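Local structure of pumilio homology domain family member 4 (Saccharomyces cerevisiae, 3BWT) at residues S259-I263 and I294-N299. The protein binds mRNA through its Pumilio homology domain, a single-stranded-RNA-binding array of helical repeats, and takes part in regulating gene expression. Residues are numbered along the deposited sequence; the frame is centred on the assembly and turned at random.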
# COMPACT_ATOMS: atom_id res chain seq x y z
N SER A 259 23.94 -6.56 2.68
CA SER A 259 24.70 -5.96 1.57
C SER A 259 25.79 -6.91 1.08
O SER A 259 25.82 -7.30 -0.09
CB SER A 259 25.35 -4.65 2.01
OG SER A 259 24.42 -3.75 2.59
N GLU A 260 26.68 -7.29 1.99
CA GLU A 260 27.95 -7.87 1.62
C GLU A 260 27.90 -9.31 1.06
O GLU A 260 28.60 -9.62 0.11
CB GLU A 260 28.97 -7.66 2.75
CG GLU A 260 29.09 -6.16 3.08
CD GLU A 260 30.22 -5.80 4.04
OE1 GLU A 260 30.92 -6.71 4.53
OE2 GLU A 260 30.38 -4.58 4.31
N PRO A 261 27.05 -10.17 1.64
CA PRO A 261 26.85 -11.47 1.00
C PRO A 261 26.44 -11.34 -0.48
O PRO A 261 26.93 -12.10 -1.33
CB PRO A 261 25.69 -12.06 1.80
CG PRO A 261 25.85 -11.47 3.16
CD PRO A 261 26.38 -10.07 2.94
N MET A 262 25.56 -10.39 -0.77
CA MET A 262 25.09 -10.18 -2.14
C MET A 262 26.21 -9.65 -3.03
O MET A 262 26.41 -10.15 -4.14
CB MET A 262 23.89 -9.22 -2.17
CG MET A 262 23.27 -9.03 -3.56
SD MET A 262 22.58 -10.53 -4.31
CE MET A 262 21.19 -10.85 -3.23
N ILE A 263 26.91 -8.64 -2.55
CA ILE A 263 28.05 -8.08 -3.27
C ILE A 263 29.06 -9.19 -3.55
O ILE A 263 29.67 -9.24 -4.62
CB ILE A 263 28.71 -6.94 -2.47
CG1 ILE A 263 27.75 -5.76 -2.37
CG2 ILE A 263 30.03 -6.52 -3.11
CD1 ILE A 263 28.27 -4.60 -1.54
N ILE A 294 27.71 1.20 -2.27
CA ILE A 294 27.66 0.52 -0.98
C ILE A 294 29.04 0.04 -0.54
O ILE A 294 29.49 0.37 0.55
CB ILE A 294 26.67 -0.68 -0.99
CG1 ILE A 294 25.24 -0.19 -1.20
CG2 ILE A 294 26.77 -1.47 0.32
CD1 ILE A 294 24.82 0.88 -0.22
N SER A 295 29.71 -0.73 -1.40
CA SER A 295 31.00 -1.31 -1.04
C SER A 295 32.05 -0.26 -0.66
O SER A 295 32.84 -0.49 0.26
CB SER A 295 31.51 -2.23 -2.15
OG SER A 295 31.86 -1.49 -3.31
N HIS A 296 32.05 0.87 -1.35
CA HIS A 296 32.93 1.98 -1.00
C HIS A 296 32.70 2.47 0.43
O HIS A 296 33.63 2.88 1.12
CB HIS A 296 32.75 3.16 -1.94
CG HIS A 296 33.51 4.38 -1.53
ND1 HIS A 296 34.89 4.46 -1.59
CD2 HIS A 296 33.09 5.58 -1.06
CE1 HIS A 296 35.29 5.65 -1.17
NE2 HIS A 296 34.22 6.35 -0.84
N LYS A 297 31.45 2.43 0.86
CA LYS A 297 31.09 2.91 2.18
C LYS A 297 31.34 1.86 3.27
O LYS A 297 31.79 2.19 4.36
CB LYS A 297 29.63 3.35 2.21
CG LYS A 297 29.32 4.53 1.30
CD LYS A 297 27.82 4.70 1.12
CE LYS A 297 27.48 6.03 0.47
NZ LYS A 297 26.00 6.20 0.29
N GLN A 298 31.05 0.61 2.95
CA GLN A 298 31.02 -0.43 3.97
C GLN A 298 32.25 -1.32 4.01
O GLN A 298 32.56 -1.90 5.05
CB GLN A 298 29.79 -1.31 3.79
CG GLN A 298 28.48 -0.59 4.01
CD GLN A 298 27.28 -1.46 3.71
OE1 GLN A 298 27.40 -2.69 3.61
NE2 GLN A 298 26.11 -0.84 3.57
N ASN A 299 32.95 -1.45 2.89
CA ASN A 299 34.00 -2.45 2.82
C ASN A 299 35.05 -2.20 1.73
O ASN A 299 34.84 -2.51 0.56
CB ASN A 299 33.37 -3.83 2.69
CG ASN A 299 34.36 -4.94 2.96
OD1 ASN A 299 35.50 -4.89 2.50
ND2 ASN A 299 33.91 -5.96 3.68
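With CG set anti to its carbonyl carbon (chi1 -56°) and the chain extended beyond, Glu260 carries its carboxylate across to Asn299, whose own CG, anti to the backbone N (chi1 -166°), points the amide at that carboxylate. The pair joins consecutive Pumilio repeats, 7 and 8, of the helical-repeat Pumilio homology domain, where helix 256-279 packs against the C-terminal end of helix 284-298. Asn299 ND2 donates to Glu260 OE1 at 3.2 Å; the nitrogen approaches from above the carboxylate plane, whereas the acceptor lies close to the amide plane of Asn299. Carboxylate and amide planes are turned 66° apart. The same asparagine is the N-cap of helix 300-310, its OD1 accepting from Leu302 N, so its amide ties the turn between helices 284-298 and 300-310 to Glu260 of the preceding repeat. Glu260 OE2 rests against aliphatic carbon, 3.4 Å from Gln298 CB and 3.5 Å from Asn299 CB.

Deeper in, the contact becomes apolar. Ile263 CD1 meets Ile294 CG2 at 3.9 Å and also reaches Ser295 CB, while Leu306 of helix 300-310 touches both Ile263 and Ser295. The hydroxyl of Ser295 turns back along its own helix to Ala291 O and Leu292 O, and the serine meets the isoleucine through CB alone. Next to this patch, Ser259 CB packs on Ile294 CG2 and lies 3.3 Å from Gln298 OE1.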